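PDB 1ZVP: hypothetical protein VC0802 from Vibrio cholerae, which is of unknown function but is built from two ACT domains, a fold often used to bind small regulatory ligands, and may be a transport protein. Local coordinates for residues D[70-75]-D[115-120]; D[17-22]-D[119-124]; D[23-28]-D[55-60]; D[39-44]-D[51-56]. All coordinates share one frame; numbering follows the deposited sequence.

Contact 1 of 4, residues D[70-75]-D[115-120]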
loop_
_atom_site.group_PDB
_atom_site.type_symbol
_atom_site.label_atom_id
_atom_site.label_comp_id
_atom_site.label_asym_id
_atom_site.label_seq_id
_atom_site.Cartn_x
_atom_site.Cartn_y
_atom_site.Cartn_z
ATOM N N LEU D 70 7.236 6.240 -14.900
ATOM C CA LEU D 70 8.136 5.197 -14.405
ATOM C C LEU D 70 8.365 5.257 -12.896
ATOM O O LEU D 70 8.599 6.330 -12.332
ATOM C CB LEU D 70 9.485 5.227 -15.131
ATOM C CG LEU D 70 9.607 4.896 -16.620
ATOM C CD1 LEU D 70 11.074 4.670 -16.963
ATOM C CD2 LEU D 70 8.781 3.692 -17.021
ATOM N N PHE D 71 8.305 4.081 -12.267
ATOM C CA PHE D 71 8.485 3.911 -10.828
ATOM C C PHE D 71 9.665 3.008 -10.451
ATOM O O PHE D 71 9.953 2.007 -11.114
ATOM C CB PHE D 71 7.208 3.367 -10.205
ATOM C CG PHE D 71 6.078 4.354 -10.177
ATOM C CD1 PHE D 71 6.017 5.335 -9.195
ATOM C CD2 PHE D 71 5.064 4.295 -11.124
ATOM C CE1 PHE D 71 4.972 6.244 -9.160
ATOM C CE2 PHE D 71 4.011 5.205 -11.096
ATOM C CZ PHE D 71 3.965 6.178 -10.110
ATOM N N SER D 72 10.351 3.383 -9.379
ATOM C CA SER D 72 11.348 2.528 -8.764
ATOM C C SER D 72 10.744 1.859 -7.547
ATOM O O SER D 72 9.839 2.401 -6.924
ATOM C CB SER D 72 12.563 3.338 -8.363
ATOM O OG SER D 72 13.208 3.827 -9.515
ATOM N N LEU D 73 11.236 0.672 -7.225
ATOM C CA LEU D 73 10.704 -0.088 -6.103
ATOM C C LEU D 73 11.713 -0.178 -4.962
ATOM O O LEU D 73 12.854 -0.596 -5.146
ATOM C CB LEU D 73 10.243 -1.477 -6.545
ATOM C CG LEU D 73 9.978 -2.500 -5.443
ATOM C CD1 LEU D 73 8.777 -2.119 -4.596
ATOM C CD2 LEU D 73 9.792 -3.860 -6.058
ATOM N N ILE D 74 11.252 0.230 -3.786
ATOM C CA ILE D 74 12.032 0.232 -2.565
ATOM C C ILE D 74 11.323 -0.657 -1.547
ATOM O O ILE D 74 10.136 -0.505 -1.297
ATOM C CB ILE D 74 12.247 1.679 -2.034
ATOM C CG1 ILE D 74 13.157 2.453 -3.003
ATOM C CG2 ILE D 74 12.820 1.669 -0.628
ATOM C CD1 ILE D 74 13.110 3.960 -2.870
ATOM N N THR D 75 12.049 -1.627 -1.008
ATOM C CA THR D 75 11.528 -2.441 0.076
ATOM C C THR D 75 12.130 -1.972 1.394
ATOM O O THR D 75 13.293 -1.583 1.454
ATOM C CB THR D 75 11.816 -3.933 -0.154
ATOM O OG1 THR D 75 11.146 -4.361 -1.342
ATOM C CG2 THR D 75 11.333 -4.768 1.017
ATOM N N VAL D 115 8.192 4.773 -5.825
ATOM C CA VAL D 115 8.406 6.204 -5.993
ATOM C C VAL D 115 8.765 6.483 -7.455
ATOM O O VAL D 115 9.199 5.582 -8.169
ATOM C CB VAL D 115 9.517 6.758 -5.043
ATOM C CG1 VAL D 115 9.179 6.451 -3.581
ATOM C CG2 VAL D 115 10.892 6.214 -5.418
ATOM N N GLN D 116 8.565 7.720 -7.903
ATOM C CA GLN D 116 9.005 8.148 -9.225
ATOM C C GLN D 116 10.449 7.775 -9.408
ATOM O O GLN D 116 11.253 7.948 -8.493
ATOM C CB GLN D 116 8.867 9.652 -9.370
ATOM C CG GLN D 116 7.448 10.128 -9.523
ATOM C CD GLN D 116 7.341 11.637 -9.411
ATOM O OE1 GLN D 116 6.242 12.189 -9.367
ATOM N NE2 GLN D 116 8.485 12.315 -9.361
ATOM N N LYS D 117 10.775 7.271 -10.593
ATOM C CA LYS D 117 12.105 6.762 -10.882
ATOM C C LYS D 117 13.202 7.798 -10.621
ATOM O O LYS D 117 14.268 7.459 -10.085
ATOM C CB LYS D 117 12.178 6.242 -12.318
ATOM C CG LYS D 117 13.450 5.464 -12.586
ATOM C CD LYS D 117 13.751 5.332 -14.053
ATOM C CE LYS D 117 15.106 4.679 -14.232
ATOM N NZ LYS D 117 15.342 4.340 -15.654
ATOM N N GLU D 118 12.930 9.055 -10.989
ATOM C CA GLU D 118 13.900 10.151 -10.828
ATOM C C GLU D 118 14.217 10.464 -9.368
ATOM O O GLU D 118 15.277 11.000 -9.060
ATOM C CB GLU D 118 13.443 11.422 -11.563
ATOM C CG GLU D 118 13.884 11.471 -13.049
ATOM C CD GLU D 118 14.423 12.855 -13.509
ATOM O OE1 GLU D 118 13.603 13.744 -13.886
ATOM O OE2 GLU D 118 15.672 13.036 -13.511
ATOM N N LYS D 119 13.301 10.098 -8.480
ATOM C CA LYS D 119 13.425 10.376 -7.062
ATOM C C LYS D 119 13.887 9.173 -6.236
ATOM O O LYS D 119 13.844 9.211 -5.010
ATOM C CB LYS D 119 12.104 10.941 -6.540
ATOM C CG LYS D 119 11.943 12.409 -6.869
ATOM C CD LYS D 119 10.532 12.865 -6.644
ATOM C CE LYS D 119 10.423 14.372 -6.815
ATOM N NZ LYS D 119 9.000 14.811 -6.731
ATOM N N ALA D 120 14.356 8.129 -6.912
ATOM C CA ALA D 120 14.752 6.873 -6.266
ATOM C C ALA D 120 15.927 6.992 -5.281
ATOM O O ALA D 120 15.883 6.425 -4.182
ATOM C CB ALA D 120 15.038 5.811 -7.310
#
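Ser72 and Val115 form a hydrogen-bonded pair between antiparallel strands, at the centre of the four-stranded sheet of an ACT domain with its ferredoxin-like fold. Two backbone bonds join them: Ser72 N reaches Val115 O at 2.8 Å, and Val115 N returns to Ser72 O at 3.1 Å. Packing is tightest around this pair. One step back, Phe71 CA lies only 3.2 Å from Val115 O, a CA-H...O contact, and the same oxygen sits at the edge of the Phe71 ring, near its plane and beside CD1. On the helix-covered face Ile74 CD1 meets Val115 CG2 at 4.1 Å and also approaches Ala120 O, while Ala123 and Leu127 of helix 120-127 press on Ile74 from beyond.

The other end is looser and open to solvent. Leu70 and Lys117 run alongside each other in the same direction, with CD1 of the leucine 4.0 Å from CD of the lysine. The lysine chain is extended, CG anti to the backbone N (chi1 -169°), which carries NZ away from the strand pair to a salt bridge with Asp23. As the strand gives way to a 3-10 turn, Lys117 N still holds Leu70 O at 2.9 Å, coming from above the carbonyl plane. Back on the tight side, the buried Ser72 OG rests 3.4 Å from Lys117 CA and 3.5 Å from Ala120 CB.

Contact 2 of 4, residues D[17-22]-D[119-124]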
loop_
_atom_site.group_PDB
_atom_site.type_symbol
_atom_site.label_atom_id
_atom_site.label_comp_id
_atom_site.label_asym_id
_atom_site.label_seq_id
_atom_site.Cartn_x
_atom_site.Cartn_y
_atom_site.Cartn_z
ATOM N N PRO D 17 16.027 0.884 3.947
ATOM C CA PRO D 17 15.522 0.726 2.584
ATOM C C PRO D 17 16.480 0.006 1.633
ATOM O O PRO D 17 17.698 0.040 1.815
ATOM C CB PRO D 17 15.314 2.168 2.128
ATOM C CG PRO D 17 16.327 2.925 2.861
ATOM C CD PRO D 17 16.409 2.282 4.214
ATOM N N GLU D 18 15.923 -0.652 0.625
ATOM C CA GLU D 18 16.733 -1.240 -0.417
ATOM C C GLU D 18 16.084 -1.032 -1.768
ATOM O O GLU D 18 14.889 -1.268 -1.926
ATOM C CB GLU D 18 16.985 -2.721 -0.147
ATOM C CG GLU D 18 15.791 -3.461 0.368
ATOM C CD GLU D 18 15.982 -4.954 0.368
ATOM O OE1 GLU D 18 14.959 -5.680 0.358
ATOM O OE2 GLU D 18 17.146 -5.408 0.382
ATOM N N LEU D 19 16.874 -0.556 -2.724
ATOM C CA LEU D 19 16.399 -0.308 -4.081
ATOM C C LEU D 19 16.427 -1.604 -4.874
ATOM O O LEU D 19 17.483 -2.212 -5.023
ATOM C CB LEU D 19 17.299 0.708 -4.782
ATOM C CG LEU D 19 16.761 1.842 -5.655
ATOM C CD1 LEU D 19 17.673 2.005 -6.843
ATOM C CD2 LEU D 19 15.287 1.708 -6.093
ATOM N N MET D 20 15.261 -2.004 -5.385
ATOM C CA MET D 20 15.117 -3.200 -6.231
ATOM C C MET D 20 15.365 -2.900 -7.715
ATOM O O MET D 20 15.239 -1.759 -8.167
ATOM C CB MET D 20 13.721 -3.834 -6.051
ATOM C CG MET D 20 13.337 -4.154 -4.595
ATOM S SD MET D 20 14.507 -5.270 -3.810
ATOM C CE MET D 20 14.893 -4.297 -2.423
ATOM N N ALA D 21 15.739 -3.934 -8.460
ATOM C CA ALA D 21 15.887 -3.842 -9.896
ATOM C C ALA D 21 14.532 -3.643 -10.558
ATOM O O ALA D 21 13.522 -4.152 -10.077
ATOM C CB ALA D 21 16.530 -5.089 -10.418
ATOM N N GLY D 22 14.519 -2.883 -11.651
ATOM C CA GLY D 22 13.348 -2.760 -12.512
ATOM C C GLY D 22 12.645 -1.414 -12.514
ATOM O O GLY D 22 12.594 -0.719 -11.485
ATOM N N LYS D 119 13.301 10.098 -8.480
ATOM C CA LYS D 119 13.425 10.376 -7.062
ATOM C C LYS D 119 13.887 9.173 -6.236
ATOM O O LYS D 119 13.844 9.211 -5.010
ATOM C CB LYS D 119 12.104 10.941 -6.540
ATOM C CG LYS D 119 11.943 12.409 -6.869
ATOM C CD LYS D 119 10.532 12.865 -6.644
ATOM C CE LYS D 119 10.423 14.372 -6.815
ATOM N NZ LYS D 119 9.000 14.811 -6.731
ATOM N N ALA D 120 14.356 8.129 -6.912
ATOM C CA ALA D 120 14.752 6.873 -6.266
ATOM C C ALA D 120 15.927 6.992 -5.281
ATOM O O ALA D 120 15.883 6.425 -4.182
ATOM C CB ALA D 120 15.038 5.811 -7.310
ATOM N N GLN D 121 16.977 7.711 -5.662
ATOM C CA GLN D 121 18.098 7.891 -4.747
ATOM C C GLN D 121 17.731 8.786 -3.559
ATOM O O GLN D 121 18.161 8.518 -2.438
ATOM C CB GLN D 121 19.353 8.383 -5.471
ATOM C CG GLN D 121 19.924 7.383 -6.473
ATOM C CD GLN D 121 20.340 6.073 -5.835
ATOM O OE1 GLN D 121 20.933 6.061 -4.757
ATOM N NE2 GLN D 121 20.040 4.962 -6.500
ATOM N N GLN D 122 16.914 9.816 -3.797
ATOM C CA GLN D 122 16.452 10.704 -2.722
ATOM C C GLN D 122 15.540 10.002 -1.736
ATOM O O GLN D 122 15.561 10.322 -0.547
ATOM C CB GLN D 122 15.737 11.946 -3.252
ATOM C CG GLN D 122 16.609 12.897 -4.035
ATOM C CD GLN D 122 16.383 12.784 -5.542
ATOM O OE1 GLN D 122 15.787 13.688 -6.156
ATOM N NE2 GLN D 122 16.835 11.662 -6.146
ATOM N N ALA D 123 14.729 9.068 -2.237
ATOM C CA ALA D 123 13.853 8.261 -1.398
ATOM C C ALA D 123 14.644 7.333 -0.477
ATOM O O ALA D 123 14.320 7.215 0.695
ATOM C CB ALA D 123 12.864 7.487 -2.253
ATOM N N LEU D 124 15.678 6.684 -1.016
ATOM C CA LEU D 124 16.657 5.942 -0.217
ATOM C C LEU D 124 17.255 6.764 0.913
ATOM O O LEU D 124 17.330 6.300 2.050
ATOM C CB LEU D 124 17.797 5.424 -1.093
ATOM C CG LEU D 124 17.529 4.206 -1.965
ATOM C CD1 LEU D 124 18.813 3.813 -2.693
ATOM C CD2 LEU D 124 16.969 3.037 -1.143
#
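Leu124 lays its two methyls against Pro17 and Leu19, and these apolar touches carry most of the contact. CD2 meets Pro17 CB at 3.8 Å, the two side chains passing at a slant. CD1 instead faces Leu19 CB at 4.0 Å, with the leucines nearly at right angles. The branch can straddle two residues because Leu124 CG stands beside its backbone N (chi1 -77°), swinging the methyls toward the strand. At the N-terminal end of the helix, Leu19 CD2 touches Ala120 CB loosely, at 4.3 Å.

This is the helix-on-sheet layer of the ferredoxin-like fold: helix 120-127 packs on one face of the sheet, and the axes of its 120-124 part and strand 17-19 approach to 9.1 Å, nearly antiparallel at 162°. That strand is bound to its neighbour 71-76 by backbone bonds such as Glu18 to Thr75.

Contacts between polar and apolar atoms are few, and no hydrogen bond joins the two segments. Pro17 CG sits 3.6 Å from Leu124 O. On the solvent side the chain of Gln121 bends at chi2 (-61°), folding its amide back so that NE2 lies 3.8 Å from Leu19 CD1.

Contact 3 of 4, residues D[23-28]-D[55-60]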
loop_
_atom_site.group_PDB
_atom_site.type_symbol
_atom_site.label_atom_id
_atom_site.label_comp_id
_atom_site.label_asym_id
_atom_site.label_seq_id
_atom_site.Cartn_x
_atom_site.Cartn_y
_atom_site.Cartn_z
ATOM N N ASP D 23 12.103 -1.042 -13.676
ATOM C CA ASP D 23 11.220 0.125 -13.782
ATOM C C ASP D 23 9.797 -0.378 -13.820
ATOM O O ASP D 23 9.481 -1.284 -14.583
ATOM C CB ASP D 23 11.492 0.952 -15.047
ATOM C CG ASP D 23 12.914 1.507 -15.114
ATOM O OD1 ASP D 23 13.638 1.561 -14.085
ATOM O OD2 ASP D 23 13.302 1.905 -16.236
ATOM N N TYR D 24 8.936 0.210 -13.001
ATOM C CA TYR D 24 7.587 -0.292 -12.858
ATOM C C TYR D 24 6.588 0.750 -13.295
ATOM O O TYR D 24 6.897 1.935 -13.295
ATOM C CB TYR D 24 7.327 -0.782 -11.415
ATOM C CG TYR D 24 8.121 -2.038 -11.097
ATOM C CD1 TYR D 24 7.626 -3.302 -11.425
ATOM C CD2 TYR D 24 9.384 -1.955 -10.505
ATOM C CE1 TYR D 24 8.365 -4.444 -11.166
ATOM C CE2 TYR D 24 10.130 -3.090 -10.240
ATOM C CZ TYR D 24 9.615 -4.330 -10.572
ATOM O OH TYR D 24 10.354 -5.461 -10.299
ATOM N N VAL D 25 5.410 0.288 -13.701
ATOM C CA VAL D 25 4.324 1.157 -14.118
ATOM C C VAL D 25 3.018 0.650 -13.526
ATOM O O VAL D 25 2.868 -0.544 -13.276
ATOM C CB VAL D 25 4.216 1.259 -15.667
ATOM C CG1 VAL D 25 5.485 1.838 -16.260
ATOM C CG2 VAL D 25 3.894 -0.092 -16.303
ATOM N N PHE D 26 2.087 1.567 -13.284
ATOM C CA PHE D 26 0.755 1.210 -12.810
ATOM C C PHE D 26 -0.216 1.236 -13.975
ATOM O O PHE D 26 -0.161 2.134 -14.810
ATOM C CB PHE D 26 0.280 2.173 -11.717
ATOM C CG PHE D 26 0.801 1.848 -10.336
ATOM C CD1 PHE D 26 -0.073 1.462 -9.327
ATOM C CD2 PHE D 26 2.164 1.947 -10.040
ATOM C CE1 PHE D 26 0.400 1.177 -8.048
ATOM C CE2 PHE D 26 2.646 1.656 -8.766
ATOM C CZ PHE D 26 1.765 1.274 -7.769
ATOM N N CYS D 27 -1.094 0.241 -14.030
ATOM C CA CYS D 27 -2.063 0.116 -15.109
ATOM C C CYS D 27 -3.383 -0.292 -14.535
ATOM O O CYS D 27 -3.440 -0.985 -13.518
ATOM C CB CYS D 27 -1.658 -0.970 -16.105
ATOM S SG CYS D 27 -0.060 -0.759 -16.863
ATOM N N THR D 28 -4.446 0.133 -15.201
ATOM C CA THR D 28 -5.760 -0.404 -14.949
ATOM C C THR D 28 -6.209 -1.098 -16.239
ATOM O O THR D 28 -5.989 -0.588 -17.342
ATOM C CB THR D 28 -6.738 0.692 -14.462
ATOM O OG1 THR D 28 -7.896 0.082 -13.883
ATOM C CG2 THR D 28 -7.144 1.648 -15.587
ATOM N N LEU D 55 3.508 -3.587 -13.221
ATOM C CA LEU D 55 4.251 -4.344 -14.209
ATOM C C LEU D 55 5.564 -3.668 -14.494
ATOM O O LEU D 55 5.662 -2.449 -14.395
ATOM C CB LEU D 55 3.469 -4.366 -15.529
ATOM C CG LEU D 55 2.119 -5.068 -15.610
ATOM C CD1 LEU D 55 1.243 -4.400 -16.634
ATOM C CD2 LEU D 55 2.340 -6.514 -15.968
ATOM N N GLU D 56 6.561 -4.468 -14.870
ATOM C CA GLU D 56 7.787 -3.970 -15.476
ATOM C C GLU D 56 7.451 -3.070 -16.667
ATOM O O GLU D 56 6.511 -3.347 -17.409
ATOM C CB GLU D 56 8.646 -5.143 -15.939
ATOM C CG GLU D 56 9.604 -5.674 -14.900
ATOM C CD GLU D 56 11.049 -5.257 -15.170
ATOM O OE1 GLU D 56 11.922 -6.160 -15.176
ATOM O OE2 GLU D 56 11.314 -4.041 -15.388
ATOM N N ALA D 57 8.217 -1.999 -16.847
ATOM C CA ALA D 57 7.922 -0.984 -17.858
ATOM C C ALA D 57 7.716 -1.555 -19.262
ATOM O O ALA D 57 6.702 -1.270 -19.903
ATOM C CB ALA D 57 9.002 0.085 -17.873
ATOM N N GLU D 58 8.664 -2.361 -19.732
ATOM C CA GLU D 58 8.603 -2.885 -21.099
ATOM C C GLU D 58 7.794 -4.166 -21.282
ATOM O O GLU D 58 7.532 -4.555 -22.408
ATOM C CB GLU D 58 10.002 -3.016 -21.732
ATOM C CG GLU D 58 11.069 -3.686 -20.863
ATOM C CD GLU D 58 10.729 -5.129 -20.491
ATOM O OE1 GLU D 58 10.812 -6.013 -21.385
ATOM O OE2 GLU D 58 10.383 -5.371 -19.304
ATOM N N LYS D 59 7.411 -4.817 -20.184
ATOM C CA LYS D 59 6.424 -5.900 -20.220
ATOM C C LYS D 59 5.045 -5.320 -20.497
ATOM O O LYS D 59 4.229 -5.937 -21.168
ATOM C CB LYS D 59 6.392 -6.668 -18.895
ATOM C CG LYS D 59 6.813 -8.134 -18.951
ATOM C CD LYS D 59 8.319 -8.305 -19.115
ATOM C CE LYS D 59 8.869 -9.410 -18.216
ATOM N NZ LYS D 59 8.893 -8.973 -16.783
ATOM N N ALA D 60 4.797 -4.132 -19.961
ATOM C CA ALA D 60 3.530 -3.438 -20.145
ATOM C C ALA D 60 3.510 -2.748 -21.491
ATOM O O ALA D 60 2.483 -2.718 -22.165
ATOM C CB ALA D 60 3.314 -2.416 -19.033
#
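Val25 is turned so that CG1 lies anti to its carbonyl carbon (chi1 -61°), which puts CG2 between the backbone N and the carbonyl carbon and aims it at Ala60: Val25 CG2 meets Ala60 CB at 3.6 Å. Cys27, with SG likewise anti to the carbonyl carbon (chi1 -58°), points its sulfur the same way and touches Leu55 CD1 at 3.9 Å. Val25, Cys27, Leu55 and Ala60 thus make one apolar patch where strand 24-29 faces the first turn of helix 57-61, and Ala57 CB lies near Val25 CG1 at its margin, 4.2 Å away.

Beneath this patch the backbones pair as antiparallel strands. Val25 N binds Leu55 O at 2.8 Å, lying almost on the line of the carbonyl bond, and Leu55 N answers Val25 O at 3.1 Å in the carbonyl plane. Beyond the strand end, Ala57 N reaches Asp23 O at 2.7 Å, so a helix-start N-H is taken up by the carbonyl of Asp23. The same oxygen receives a CA-H...O contact from Glu56, the N-cap residue.

Toward the opposite face, Tyr24 passes Glu56 at a slant, ring CE1 4.1 Å from CG, with ring and carboxylate planes 35° apart.

The pairing sets strand 24-29 at one edge of the three-stranded sheet of the first ACT domain, beside strand 50-56 and the short helix that follows it. Tyr24 also bonds through its backbone to Phe71, linking it to the second domain's sheet, and Phe26 packs on Tyr108 of the second subunit.

Contact 4 of 4, residues D[39-44]-D[51-56]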
loop_
_atom_site.group_PDB
_atom_site.type_symbol
_atom_site.label_atom_id
_atom_site.label_comp_id
_atom_site.label_asym_id
_atom_site.label_seq_id
_atom_site.Cartn_x
_atom_site.Cartn_y
_atom_site.Cartn_z
ATOM N N LEU D 39 1.887 -11.648 -18.363
ATOM C CA LEU D 39 2.605 -10.394 -18.147
ATOM C C LEU D 39 3.448 -10.414 -16.864
ATOM O O LEU D 39 4.338 -9.577 -16.688
ATOM C CB LEU D 39 1.632 -9.211 -18.125
ATOM C CG LEU D 39 0.842 -8.896 -19.395
ATOM C CD1 LEU D 39 -0.084 -7.716 -19.163
ATOM C CD2 LEU D 39 1.775 -8.621 -20.558
ATOM N N GLU D 40 3.158 -11.381 -15.988
ATOM C CA GLU D 40 3.862 -11.588 -14.713
ATOM C C GLU D 40 3.905 -10.338 -13.833
ATOM O O GLU D 40 4.992 -9.872 -13.476
ATOM C CB GLU D 40 5.277 -12.115 -14.946
ATOM C CG GLU D 40 5.340 -13.547 -15.445
ATOM C CD GLU D 40 6.598 -13.823 -16.262
ATOM O OE1 GLU D 40 6.555 -14.732 -17.122
ATOM O OE2 GLU D 40 7.625 -13.128 -16.060
ATOM N N PRO D 41 2.724 -9.794 -13.480
ATOM C CA PRO D 41 2.685 -8.576 -12.681
ATOM C C PRO D 41 3.253 -8.795 -11.278
ATOM O O PRO D 41 2.998 -9.833 -10.668
ATOM C CB PRO D 41 1.189 -8.252 -12.615
ATOM C CG PRO D 41 0.508 -9.542 -12.850
ATOM C CD PRO D 41 1.370 -10.282 -13.800
ATOM N N ILE D 42 4.022 -7.829 -10.779
ATOM C CA ILE D 42 4.598 -7.929 -9.445
ATOM C C ILE D 42 3.507 -7.719 -8.405
ATOM O O ILE D 42 3.579 -8.266 -7.304
ATOM C CB ILE D 42 5.790 -6.959 -9.241
ATOM C CG1 ILE D 42 6.572 -7.328 -7.977
ATOM C CG2 ILE D 42 5.334 -5.492 -9.242
ATOM C CD1 ILE D 42 7.797 -6.486 -7.738
ATOM N N ALA D 43 2.489 -6.946 -8.774
ATOM C CA ALA D 43 1.366 -6.662 -7.893
ATOM C C ALA D 43 0.052 -6.620 -8.659
ATOM O O ALA D 43 0.028 -6.385 -9.864
ATOM C CB ALA D 43 1.583 -5.354 -7.140
ATOM N N THR D 44 -1.035 -6.840 -7.932
ATOM C CA THR D 44 -2.386 -6.902 -8.483
ATOM C C THR D 44 -3.359 -6.277 -7.491
ATOM O O THR D 44 -3.239 -6.495 -6.291
ATOM C CB THR D 44 -2.763 -8.369 -8.739
ATOM O OG1 THR D 44 -2.337 -8.730 -10.049
ATOM C CG2 THR D 44 -4.242 -8.610 -8.611
ATOM N N LEU D 51 -9.115 -3.999 -12.822
ATOM C CA LEU D 51 -7.917 -4.639 -12.277
ATOM C C LEU D 51 -6.708 -3.739 -12.405
ATOM O O LEU D 51 -6.354 -3.330 -13.509
ATOM C CB LEU D 51 -7.658 -5.954 -13.009
ATOM C CG LEU D 51 -6.568 -6.908 -12.541
ATOM C CD1 LEU D 51 -6.948 -7.606 -11.243
ATOM C CD2 LEU D 51 -6.341 -7.927 -13.631
ATOM N N THR D 52 -6.087 -3.416 -11.272
ATOM C CA THR D 52 -4.788 -2.726 -11.259
ATOM C C THR D 52 -3.685 -3.759 -11.449
ATOM O O THR D 52 -3.663 -4.784 -10.761
ATOM C CB THR D 52 -4.539 -1.939 -9.931
ATOM O OG1 THR D 52 -5.568 -0.962 -9.728
ATOM C CG2 THR D 52 -3.173 -1.235 -9.944
ATOM N N LEU D 53 -2.787 -3.502 -12.397
ATOM C CA LEU D 53 -1.585 -4.310 -12.550
ATOM C C LEU D 53 -0.380 -3.425 -12.336
ATOM O O LEU D 53 -0.342 -2.311 -12.842
ATOM C CB LEU D 53 -1.499 -4.953 -13.941
ATOM C CG LEU D 53 -2.616 -5.880 -14.444
ATOM C CD1 LEU D 53 -2.407 -6.219 -15.932
ATOM C CD2 LEU D 53 -2.740 -7.154 -13.600
ATOM N N VAL D 54 0.593 -3.913 -11.573
ATOM C CA VAL D 54 1.892 -3.251 -11.470
ATOM C C VAL D 54 2.882 -4.148 -12.195
ATOM O O VAL D 54 3.056 -5.307 -11.843
ATOM C CB VAL D 54 2.334 -2.956 -9.995
ATOM C CG1 VAL D 54 3.580 -2.094 -9.969
ATOM C CG2 VAL D 54 1.238 -2.258 -9.230
ATOM N N LEU D 55 3.508 -3.587 -13.221
ATOM C CA LEU D 55 4.251 -4.344 -14.209
ATOM C C LEU D 55 5.564 -3.668 -14.494
ATOM O O LEU D 55 5.662 -2.449 -14.395
ATOM C CB LEU D 55 3.469 -4.366 -15.529
ATOM C CG LEU D 55 2.119 -5.068 -15.610
ATOM C CD1 LEU D 55 1.243 -4.400 -16.634
ATOM C CD2 LEU D 55 2.340 -6.514 -15.968
ATOM N N GLU D 56 6.561 -4.468 -14.870
ATOM C CA GLU D 56 7.787 -3.970 -15.476
ATOM C C GLU D 56 7.451 -3.070 -16.667
ATOM O O GLU D 56 6.511 -3.347 -17.409
ATOM C CB GLU D 56 8.646 -5.143 -15.939
ATOM C CG GLU D 56 9.604 -5.674 -14.900
ATOM C CD GLU D 56 11.049 -5.257 -15.170
ATOM O OE1 GLU D 56 11.922 -6.160 -15.176
ATOM O OE2 GLU D 56 11.314 -4.041 -15.388
HETATM O O HOH W 1 5.816 -7.302 -15.462
#
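Ile42 and Ala43 both face Val54 in a classic beta bulge, where Ile42 N binds Val54 O at 2.9 Å and Val54 N binds Ala43 O at 3.1 Å in a nearly straight bond (175°). The bulge sits at the start of strand 43-47, which pairs with strand 50-56 in a beta hairpin of the first ACT domain.

Val54 spreads its two methyls over the bulge. CG1, anti to its backbone N (chi1 -172°), touches Ile42 CG2 at 3.9 Å, and CG2 touches Ala43 CB at 3.8 Å. On the other face, Leu53 CD2 approaches Pro41 CG and, lying alongside Thr44, its OG1. The side chains of Thr44 and Leu51 cross at a slant, CG2 touching CD1 at 3.9 Å. At the end away from the hairpin turn, Leu55 brings its second methyl, CD2, to 3.5 Å from Leu39 CB, and the same methyl also meets Pro41 CB.

Beyond the last direct bond, a water bridges the 3-10 segment and the strand end: it donates to Leu39 O at 3.0 Å and accepts from Glu56 N at the same distance. Thr52 OG1 turns to Tyr108 N of the second subunit, and Ala43 and Thr44 pair with a strand of that subunit. Two direct backbone bonds and apolar methyls therefore hold the pair, with water bridging one end, while the edge strand carries the sheet across the dimer interface.

In the fold
From the N terminus, strand 17-19 opens the widest loop, which contact 2 closes only at helix 120-127 near the chain's other end. Inside it the chain moves on to strand 24-29, where contact 3 closes a smaller loop at residues 55-60. Contact 4 starts later but closes on the same stretch, sharing Leu55 and Glu56; both nest inside the loop of contact 2 and together build the three-stranded sheet. Contact 1 follows in series and ends on the same stretch as contact 2, sharing Lys119 and Ala120. Contact 2 thus brings an early strand and a late helix together on the four-stranded sheet that contact 1 pairs at its centre. Contacts 1 and 3 meet at Phe71 and Tyr24, joining the two sheets.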